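Long-range contacts in CalG4 (Micromonospora echinospora, PDB 3IA7), which belongs to the GT-B-fold proteins, built from two Rossmann-like domains facing each other, and binds calcium ions: residues G23-H33 with P386-E394; R34-A44 with A52-E60. All blocks are in the same frame, centred on the assembly; numbering follows the deposited sequence.

Interaction 1: residues G23-H33 with P386-E394; sequences GLVSELARRGH and PARAADEVE
Arg31 and Glu394 reach each other because each has its CG anti to its own carbonyl carbon (chi1 -57° for Arg31) and runs on extended, which brings guanidinium and carboxylate together where two helices of this GT-B fold meet. The C-terminal helix 385-400 returns here to the N-terminal Rossmann-like domain and packs on helix 15-30, the short axes 8.5 Å apart at a crossing angle of -62°.

On helix 385-400 the lining is mostly small: Leu24 is a knob in a hole formed by Pro386, Ala389, Ala390 and Val393, its CD1 lying 3.8 Å from Ala389 CB. The methyl of Ala390 also carries Leu28 CD2 and the bent chain of Glu27, and sits over the centre of one face of the Arg31 guanidinium. Around the edge of that group the acids gather: Arg31 NH1 donates to Asp391 OD1 at 2.7 Å and to Glu394 OE1 at 2.9 Å, while Arg31 NE and NH2 both grip OE2 of Glu27, whose OE1 is held by Arg30 NH1. Anchored on several sides, the guanidinium can hardly rotate, and its charge probably keeps the clustered carboxylates ionised.

The helix closes after Arg30 in a Schellman motif with Gly32 at C-prime, and this turn delivers His33 to Glu394; on its other side His33 ND1 is bonded to the backbone of Arg5. The His33 imidazole stands almost perpendicular to the carboxylate, and His33 NE2 donates to the anti lone pair of Glu394 OE2 at 2.7 Å, nearly straight at 171°.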
loop_
_atom_site.group_PDB
_atom_site.type_symbol
_atom_site.label_atom_id
_atom_site.label_comp_id
_atom_site.label_asym_id
_atom_site.label_seq_id
_atom_site.Cartn_x
_atom_site.Cartn_y
_atom_site.Cartn_z
ATOM N N GLY A 23 -2.286 -6.837 -5.332
ATOM C CA GLY A 23 -2.677 -7.290 -3.974
ATOM C C GLY A 23 -3.077 -8.776 -3.963
ATOM O O GLY A 23 -2.649 -9.519 -3.089
ATOM N N LEU A 24 -3.914 -9.184 -4.931
ATOM C CA LEU A 24 -4.305 -10.590 -5.084
ATOM C C LEU A 24 -3.119 -11.495 -5.397
ATOM O O LEU A 24 -3.011 -12.579 -4.837
ATOM C CB LEU A 24 -5.389 -10.753 -6.141
ATOM C CG LEU A 24 -5.884 -12.172 -6.405
ATOM C CD1 LEU A 24 -6.398 -12.912 -5.100
ATOM C CD2 LEU A 24 -6.986 -12.079 -7.512
ATOM N N VAL A 25 -2.269 -11.071 -6.332
ATOM C CA VAL A 25 -1.045 -11.807 -6.643
ATOM C C VAL A 25 -0.259 -12.117 -5.363
ATOM O O VAL A 25 0.131 -13.260 -5.128
ATOM C CB VAL A 25 -0.143 -11.020 -7.648
ATOM C CG1 VAL A 25 1.249 -11.617 -7.693
ATOM C CG2 VAL A 25 -0.779 -11.015 -9.057
ATOM N N SER A 26 0.037 -11.074 -4.579
ATOM C CA SER A 26 0.839 -11.225 -3.381
ATOM C C SER A 26 0.217 -12.124 -2.349
ATOM O O SER A 26 0.901 -12.986 -1.773
ATOM C CB SER A 26 1.095 -9.832 -2.773
ATOM O OG SER A 26 1.889 -9.132 -3.721
ATOM N N GLU A 27 -1.096 -11.966 -2.156
ATOM C CA GLU A 27 -1.808 -12.762 -1.172
ATOM C C GLU A 27 -1.820 -14.247 -1.566
ATOM O O GLU A 27 -1.579 -15.160 -0.721
ATOM C CB GLU A 27 -3.239 -12.220 -0.978
ATOM C CG GLU A 27 -3.988 -12.938 0.244
ATOM C CD GLU A 27 -3.239 -12.957 1.599
ATOM O OE1 GLU A 27 -2.565 -11.987 1.974
ATOM O OE2 GLU A 27 -3.330 -13.993 2.309
ATOM N N LEU A 28 -2.005 -14.520 -2.860
ATOM C CA LEU A 28 -1.882 -15.931 -3.354
ATOM C C LEU A 28 -0.467 -16.535 -3.208
ATOM O O LEU A 28 -0.298 -17.709 -2.783
ATOM C CB LEU A 28 -2.320 -16.024 -4.826
ATOM C CG LEU A 28 -3.873 -15.829 -4.934
ATOM C CD1 LEU A 28 -4.247 -15.701 -6.428
ATOM C CD2 LEU A 28 -4.705 -17.027 -4.243
ATOM N N ALA A 29 0.530 -15.743 -3.581
ATOM C CA ALA A 29 1.936 -16.114 -3.391
ATOM C C ALA A 29 2.228 -16.381 -1.899
ATOM O O ALA A 29 2.962 -17.331 -1.561
ATOM C CB ALA A 29 2.872 -14.991 -3.974
ATOM N N ARG A 30 1.710 -15.543 -0.997
ATOM C CA ARG A 30 1.878 -15.755 0.446
ATOM C C ARG A 30 1.349 -17.106 0.881
ATOM O O ARG A 30 1.856 -17.679 1.812
ATOM C CB ARG A 30 1.150 -14.717 1.312
ATOM C CG ARG A 30 1.789 -13.402 1.282
ATOM C CD ARG A 30 1.259 -12.489 2.362
ATOM N NE ARG A 30 1.779 -11.175 2.045
ATOM C CZ ARG A 30 1.116 -10.258 1.335
ATOM N NH1 ARG A 30 -0.121 -10.481 0.950
ATOM N NH2 ARG A 30 1.680 -9.082 1.054
ATOM N N ARG A 31 0.270 -17.536 0.247
ATOM C CA ARG A 31 -0.330 -18.795 0.541
ATOM C C ARG A 31 0.385 -19.971 -0.098
ATOM O O ARG A 31 -0.102 -21.095 -0.004
ATOM C CB ARG A 31 -1.823 -18.769 0.195
ATOM C CG ARG A 31 -2.546 -17.639 0.952
ATOM C CD ARG A 31 -4.043 -17.539 0.611
ATOM N NE ARG A 31 -4.642 -16.399 1.312
ATOM C CZ ARG A 31 -5.932 -16.260 1.586
ATOM N NH1 ARG A 31 -6.816 -17.177 1.190
ATOM N NH2 ARG A 31 -6.345 -15.157 2.198
ATOM N N GLY A 32 1.531 -19.745 -0.733
ATOM C CA GLY A 32 2.316 -20.881 -1.270
ATOM C C GLY A 32 2.099 -21.203 -2.758
ATOM O O GLY A 32 2.778 -22.082 -3.291
ATOM N N HIS A 33 1.180 -20.495 -3.418
ATOM C CA HIS A 33 0.892 -20.695 -4.853
ATOM C C HIS A 33 1.983 -20.145 -5.759
ATOM O O HIS A 33 2.586 -19.110 -5.464
ATOM C CB HIS A 33 -0.489 -20.142 -5.221
ATOM C CG HIS A 33 -1.583 -20.706 -4.363
ATOM N ND1 HIS A 33 -1.807 -22.063 -4.264
ATOM C CD2 HIS A 33 -2.420 -20.120 -3.470
ATOM C CE1 HIS A 33 -2.772 -22.284 -3.389
ATOM N NE2 HIS A 33 -3.177 -21.120 -2.915
ATOM N N PRO A 386 -7.795 -7.926 -0.731
ATOM C CA PRO A 386 -7.083 -9.076 -1.285
ATOM C C PRO A 386 -7.240 -10.366 -0.487
ATOM O O PRO A 386 -7.195 -11.435 -1.085
ATOM C CB PRO A 386 -5.613 -8.655 -1.203
ATOM C CG PRO A 386 -5.668 -7.183 -1.237
ATOM C CD PRO A 386 -6.902 -6.774 -0.498
ATOM N N ALA A 387 -7.391 -10.291 0.846
ATOM C CA ALA A 387 -7.544 -11.542 1.608
ATOM C C ALA A 387 -8.827 -12.284 1.216
ATOM O O ALA A 387 -8.847 -13.509 1.111
ATOM C CB ALA A 387 -7.437 -11.315 3.122
ATOM N N ARG A 388 -9.884 -11.509 1.020
ATOM C CA ARG A 388 -11.141 -12.053 0.590
ATOM C C ARG A 388 -11.050 -12.532 -0.836
ATOM O O ARG A 388 -11.604 -13.583 -1.181
ATOM C CB ARG A 388 -12.230 -10.982 0.601
ATOM C CG ARG A 388 -13.575 -11.594 0.151
ATOM C CD ARG A 388 -14.651 -10.524 0.037
ATOM N NE ARG A 388 -15.871 -11.091 -0.562
ATOM C CZ ARG A 388 -16.892 -10.379 -1.011
ATOM N NH1 ARG A 388 -16.862 -9.046 -0.930
ATOM N NH2 ARG A 388 -17.915 -11.011 -1.563
ATOM N N ALA A 389 -10.390 -11.756 -1.671
ATOM C CA ALA A 389 -10.226 -12.139 -3.079
ATOM C C ALA A 389 -9.499 -13.504 -3.210
ATOM O O ALA A 389 -9.944 -14.384 -3.981
ATOM C CB ALA A 389 -9.499 -11.040 -3.819
ATOM N N ALA A 390 -8.454 -13.703 -2.397
ATOM C CA ALA A 390 -7.695 -14.982 -2.339
ATOM C C ALA A 390 -8.573 -16.121 -1.787
ATOM O O ALA A 390 -8.508 -17.242 -2.278
ATOM C CB ALA A 390 -6.440 -14.819 -1.525
ATOM N N ASP A 391 -9.388 -15.822 -0.770
ATOM C CA ASP A 391 -10.338 -16.800 -0.227
ATOM C C ASP A 391 -11.312 -17.284 -1.324
ATOM O O ASP A 391 -11.567 -18.507 -1.446
ATOM C CB ASP A 391 -11.148 -16.216 0.961
ATOM C CG ASP A 391 -10.332 -16.068 2.243
ATOM O OD1 ASP A 391 -9.145 -16.486 2.324
ATOM O OD2 ASP A 391 -10.923 -15.563 3.212
ATOM N N GLU A 392 -11.795 -16.347 -2.133
ATOM C CA GLU A 392 -12.803 -16.655 -3.164
ATOM C C GLU A 392 -12.119 -17.495 -4.229
ATOM O O GLU A 392 -12.676 -18.455 -4.714
ATOM C CB GLU A 392 -13.313 -15.387 -3.852
ATOM C CG GLU A 392 -14.050 -14.402 -2.955
ATOM C CD GLU A 392 -15.500 -14.751 -2.674
ATOM O OE1 GLU A 392 -16.093 -15.632 -3.342
ATOM O OE2 GLU A 392 -16.073 -14.097 -1.781
ATOM N N VAL A 393 -10.901 -17.122 -4.594
ATOM C CA VAL A 393 -10.201 -17.900 -5.614
ATOM C C VAL A 393 -9.917 -19.306 -5.095
ATOM O O VAL A 393 -10.132 -20.310 -5.822
ATOM C CB VAL A 393 -8.890 -17.236 -6.032
ATOM C CG1 VAL A 393 -8.075 -18.206 -6.905
ATOM C CG2 VAL A 393 -9.138 -15.837 -6.748
ATOM N N GLU A 394 -9.403 -19.413 -3.860
ATOM C CA GLU A 394 -9.129 -20.755 -3.315
ATOM C C GLU A 394 -10.383 -21.636 -3.162
ATOM O O GLU A 394 -10.336 -22.833 -3.456
ATOM C CB GLU A 394 -8.348 -20.699 -1.992
ATOM C CG GLU A 394 -6.922 -20.131 -2.158
ATOM C CD GLU A 394 -6.141 -20.254 -0.890
ATOM O OE1 GLU A 394 -6.704 -19.910 0.176
ATOM O OE2 GLU A 394 -4.973 -20.709 -0.974
#

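Interaction 2: residues R34-A44 with A52-E60; sequences RITYVTTPLFA and AEVVLYKSE. With CA (calcium ion), chain C.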
loop_
_atom_site.group_PDB
_atom_site.type_symbol
_atom_site.label_atom_id
_atom_site.label_comp_id
_atom_site.label_asym_id
_atom_site.label_seq_id
_atom_site.Cartn_x
_atom_site.Cartn_y
_atom_site.Cartn_z
ATOM N N ARG A 34 2.253 -20.878 -6.828
ATOM C CA ARG A 34 3.184 -20.468 -7.879
ATOM C C ARG A 34 2.409 -19.579 -8.854
ATOM O O ARG A 34 1.421 -20.033 -9.489
ATOM C CB ARG A 34 3.687 -21.705 -8.629
ATOM C CG ARG A 34 4.610 -21.325 -9.788
ATOM C CD ARG A 34 5.055 -22.538 -10.577
ATOM N NE ARG A 34 5.774 -22.084 -11.768
ATOM C CZ ARG A 34 6.111 -22.879 -12.778
ATOM N NH1 ARG A 34 5.741 -24.159 -12.775
ATOM N NH2 ARG A 34 6.799 -22.380 -13.800
ATOM N N ILE A 35 2.810 -18.313 -8.940
ATOM C CA ILE A 35 2.142 -17.354 -9.796
ATOM C C ILE A 35 2.997 -16.989 -11.000
ATOM O O ILE A 35 4.185 -16.621 -10.868
ATOM C CB ILE A 35 1.767 -16.030 -9.045
ATOM C CG1 ILE A 35 1.225 -16.302 -7.626
ATOM C CG2 ILE A 35 0.837 -15.131 -9.970
ATOM C CD1 ILE A 35 -0.135 -17.146 -7.641
ATOM N N THR A 36 2.418 -17.152 -12.190
ATOM C CA THR A 36 3.054 -16.722 -13.408
ATOM C C THR A 36 2.179 -15.584 -13.931
ATOM O O THR A 36 0.954 -15.647 -13.806
ATOM C CB THR A 36 3.115 -17.877 -14.416
ATOM O OG1 THR A 36 3.912 -18.956 -13.867
ATOM C CG2 THR A 36 3.735 -17.423 -15.755
ATOM N N TYR A 37 2.786 -14.571 -14.530
ATOM C CA TYR A 37 2.044 -13.366 -14.816
ATOM C C TYR A 37 2.513 -12.832 -16.178
ATOM O O TYR A 37 3.719 -12.546 -16.357
ATOM C CB TYR A 37 2.265 -12.333 -13.679
ATOM C CG TYR A 37 1.264 -11.157 -13.664
ATOM C CD1 TYR A 37 0.419 -10.959 -12.583
ATOM C CD2 TYR A 37 1.243 -10.208 -14.689
ATOM C CE1 TYR A 37 -0.473 -9.898 -12.542
ATOM C CE2 TYR A 37 0.327 -9.124 -14.674
ATOM C CZ TYR A 37 -0.537 -8.998 -13.584
ATOM O OH TYR A 37 -1.401 -7.917 -13.507
ATOM N N VAL A 38 1.558 -12.716 -17.119
ATOM C CA VAL A 38 1.859 -12.179 -18.448
ATOM C C VAL A 38 1.773 -10.647 -18.460
ATOM O O VAL A 38 0.696 -10.030 -18.181
ATOM C CB VAL A 38 0.929 -12.800 -19.549
ATOM C CG1 VAL A 38 1.288 -12.287 -20.986
ATOM C CG2 VAL A 38 0.924 -14.378 -19.469
ATOM N N THR A 39 2.900 -10.026 -18.808
ATOM C CA THR A 39 2.967 -8.582 -18.857
ATOM C C THR A 39 4.087 -8.101 -19.787
ATOM O O THR A 39 4.689 -8.906 -20.492
ATOM C CB THR A 39 3.099 -7.946 -17.436
ATOM O OG1 THR A 39 2.838 -6.532 -17.534
ATOM C CG2 THR A 39 4.544 -8.265 -16.816
ATOM N N THR A 40 4.312 -6.791 -19.848
ATOM C CA THR A 40 5.344 -6.245 -20.703
ATOM C C THR A 40 6.564 -5.861 -19.865
ATOM O O THR A 40 6.470 -5.843 -18.633
ATOM C CB THR A 40 4.839 -4.978 -21.438
ATOM O OG1 THR A 40 4.473 -3.954 -20.483
ATOM C CG2 THR A 40 3.696 -5.303 -22.380
ATOM N N PRO A 41 7.698 -5.569 -20.518
ATOM C CA PRO A 41 8.834 -5.182 -19.718
ATOM C C PRO A 41 8.531 -3.998 -18.779
ATOM O O PRO A 41 9.083 -3.917 -17.684
ATOM C CB PRO A 41 9.864 -4.830 -20.772
ATOM C CG PRO A 41 9.586 -5.892 -21.866
ATOM C CD PRO A 41 8.079 -5.738 -21.950
ATOM N N LEU A 42 7.650 -3.098 -19.226
ATOM C CA LEU A 42 7.301 -1.894 -18.440
ATOM C C LEU A 42 6.775 -2.208 -17.031
ATOM O O LEU A 42 6.940 -1.423 -16.104
ATOM C CB LEU A 42 6.262 -1.039 -19.203
ATOM C CG LEU A 42 5.844 0.327 -18.617
ATOM C CD1 LEU A 42 7.036 1.240 -18.269
ATOM C CD2 LEU A 42 4.859 1.014 -19.615
ATOM N N PHE A 43 6.070 -3.308 -16.897
ATOM C CA PHE A 43 5.565 -3.723 -15.594
ATOM C C PHE A 43 6.165 -4.974 -14.989
ATOM O O PHE A 43 5.692 -5.395 -13.920
ATOM C CB PHE A 43 4.056 -3.902 -15.694
ATOM C CG PHE A 43 3.387 -2.606 -15.953
ATOM C CD1 PHE A 43 3.146 -1.712 -14.901
ATOM C CD2 PHE A 43 3.140 -2.200 -17.274
ATOM C CE1 PHE A 43 2.572 -0.466 -15.113
ATOM C CE2 PHE A 43 2.551 -0.951 -17.525
ATOM C CZ PHE A 43 2.274 -0.067 -16.427
ATOM N N ALA A 44 7.201 -5.530 -15.652
ATOM C CA ALA A 44 7.807 -6.800 -15.245
ATOM C C ALA A 44 8.392 -6.690 -13.818
ATOM O O ALA A 44 8.262 -7.619 -12.993
ATOM C CB ALA A 44 8.908 -7.198 -16.271
ATOM N N ALA A 52 5.318 -12.709 -8.413
ATOM C CA ALA A 52 5.094 -13.533 -9.603
ATOM C C ALA A 52 6.308 -13.685 -10.497
ATOM O O ALA A 52 7.140 -12.751 -10.599
ATOM C CB ALA A 52 3.935 -13.030 -10.396
ATOM N N GLU A 53 6.374 -14.834 -11.189
ATOM C CA GLU A 53 7.283 -15.038 -12.319
ATOM C C GLU A 53 6.650 -14.388 -13.534
ATOM O O GLU A 53 5.441 -14.500 -13.687
ATOM C CB GLU A 53 7.383 -16.539 -12.658
ATOM C CG GLU A 53 8.078 -17.405 -11.650
ATOM C CD GLU A 53 8.049 -18.872 -12.080
ATOM O OE1 GLU A 53 7.638 -19.728 -11.261
ATOM O OE2 GLU A 53 8.387 -19.138 -13.259
ATOM N N VAL A 54 7.448 -13.821 -14.438
ATOM C CA VAL A 54 6.899 -13.035 -15.564
ATOM C C VAL A 54 7.067 -13.806 -16.896
ATOM O O VAL A 54 8.122 -14.404 -17.153
ATOM C CB VAL A 54 7.543 -11.640 -15.618
ATOM C CG1 VAL A 54 7.326 -10.890 -17.000
ATOM C CG2 VAL A 54 7.003 -10.756 -14.479
ATOM N N VAL A 55 6.019 -13.766 -17.706
ATOM C CA VAL A 55 6.043 -14.166 -19.105
ATOM C C VAL A 55 5.842 -12.856 -19.873
ATOM O O VAL A 55 4.780 -12.196 -19.752
ATOM C CB VAL A 55 4.887 -15.140 -19.433
ATOM C CG1 VAL A 55 4.714 -15.270 -21.012
ATOM C CG2 VAL A 55 5.155 -16.519 -18.781
ATOM N N LEU A 56 6.849 -12.452 -20.641
ATOM C CA LEU A 56 6.730 -11.178 -21.405
ATOM C C LEU A 56 5.939 -11.330 -22.696
ATOM O O LEU A 56 6.032 -12.375 -23.387
ATOM C CB LEU A 56 8.122 -10.636 -21.799
ATOM C CG LEU A 56 9.037 -10.306 -20.620
ATOM C CD1 LEU A 56 10.426 -9.948 -21.185
ATOM C CD2 LEU A 56 8.451 -9.158 -19.840
ATOM N N TYR A 57 5.167 -10.287 -23.015
ATOM C CA TYR A 57 4.572 -10.166 -24.333
ATOM C C TYR A 57 4.922 -8.768 -24.866
ATOM O O TYR A 57 5.299 -7.855 -24.103
ATOM C CB TYR A 57 3.034 -10.459 -24.269
ATOM C CG TYR A 57 2.147 -9.261 -23.907
ATOM C CD1 TYR A 57 1.544 -8.476 -24.918
ATOM C CD2 TYR A 57 1.941 -8.882 -22.569
ATOM C CE1 TYR A 57 0.716 -7.381 -24.585
ATOM C CE2 TYR A 57 1.104 -7.804 -22.255
ATOM C CZ TYR A 57 0.494 -7.077 -23.267
ATOM O OH TYR A 57 -0.290 -5.959 -22.959
ATOM N N LYS A 58 4.793 -8.636 -26.185
ATOM C CA LYS A 58 5.013 -7.407 -26.892
ATOM C C LYS A 58 3.662 -6.758 -27.176
ATOM O O LYS A 58 2.812 -7.322 -27.872
ATOM C CB LYS A 58 5.719 -7.700 -28.212
ATOM C CG LYS A 58 5.732 -6.497 -29.165
ATOM C CD LYS A 58 6.816 -5.525 -28.787
ATOM C CE LYS A 58 7.018 -4.477 -29.908
ATOM N NZ LYS A 58 7.927 -3.404 -29.357
ATOM N N SER A 59 3.480 -5.576 -26.611
ATOM C CA SER A 59 2.226 -4.848 -26.777
ATOM C C SER A 59 2.097 -4.169 -28.097
ATOM O O SER A 59 3.037 -3.481 -28.561
ATOM C CB SER A 59 2.064 -3.802 -25.666
ATOM O OG SER A 59 0.813 -3.165 -25.727
ATOM N N GLU A 60 0.912 -4.324 -28.678
ATOM C CA GLU A 60 0.496 -3.534 -29.853
ATOM C C GLU A 60 0.583 -2.028 -29.624
ATOM O O GLU A 60 0.755 -1.255 -30.565
ATOM C CB GLU A 60 -0.925 -3.915 -30.271
ATOM C CG GLU A 60 -1.040 -5.359 -30.719
ATOM C CD GLU A 60 -0.420 -5.617 -32.099
ATOM O OE1 GLU A 60 -0.724 -4.888 -33.054
ATOM O OE2 GLU A 60 0.392 -6.555 -32.210
HETATM CA CA CA C . 8.509 -0.883 -14.545
HETATM O O HOH W 1 9.539 -2.989 -15.187
HETATM O O HOH W 2 10.122 -0.161 -16.209
#
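Tyr57 offers one ring face to Thr40, whose CG2 lies 3.9 Å from the ring centroid in a CH-pi contact displaced toward the rim. The ring is held there by a chi1 of 86°, which sets CG between the backbone N and the carbonyl carbon, and its hydroxyl is bonded to Glu86. Val38 comes across this side chain at about a right angle, CG1 touching CD2.

These residues belong to a beta-alpha-beta unit, strand 34-39, helix 41-49 and edge strand 53-56, of the Rossmann-like sheet. Five backbone bonds zip the parallel strands together, from Glu53 N to Ile35 O through to Tyr57 N to Thr39 O at 2.9 Å. On one face Val55 leans obliquely over Thr36 and Val38, with its CG2 tight against Thr36 CG2 at 3.5 Å. On the other, Val54 CG1 meets Thr39 CG2, while Ala44 on the connecting helix touches both Val54 and Leu56. At the strand starts Arg34 and Glu53 form a salt bridge, planes 12° apart, NE meeting OE1 on the syn side, 30° out of the carboxylate plane.

Past the strand, Leu42 O binds the calcium ion at 2.3 Å; two waters, Glu46 of this chain and Gln225 and His297 of the second subunit bind it too. The metal ties this crossover to its dimer partner mostly through neutral donors, Glu46 probably compensating much of its charge.

Interaction 2 lies within the chain loop that interaction 1 closes; a short turn, 31-33, leads from helix 15-30 into strand 34-39. Their centres lie 19 Å apart, but the helix bearing residues 23-33 rests on the sheet: Val25 CG2 packs on Tyr37 CE1 at 3.7 Å, and Leu28 CB on Ile35 CD1 at the same distance. Leu28 thus touches the C-terminal helix and the sheet together. Both contacts also reach the second subunit, by different means: Glu27 and Ala387 of interaction 1 pack against Ala387 of the other copy, whereas interaction 2 meets it through the shared calcium ion and by packing of Phe43 on Gln225 of that subunit.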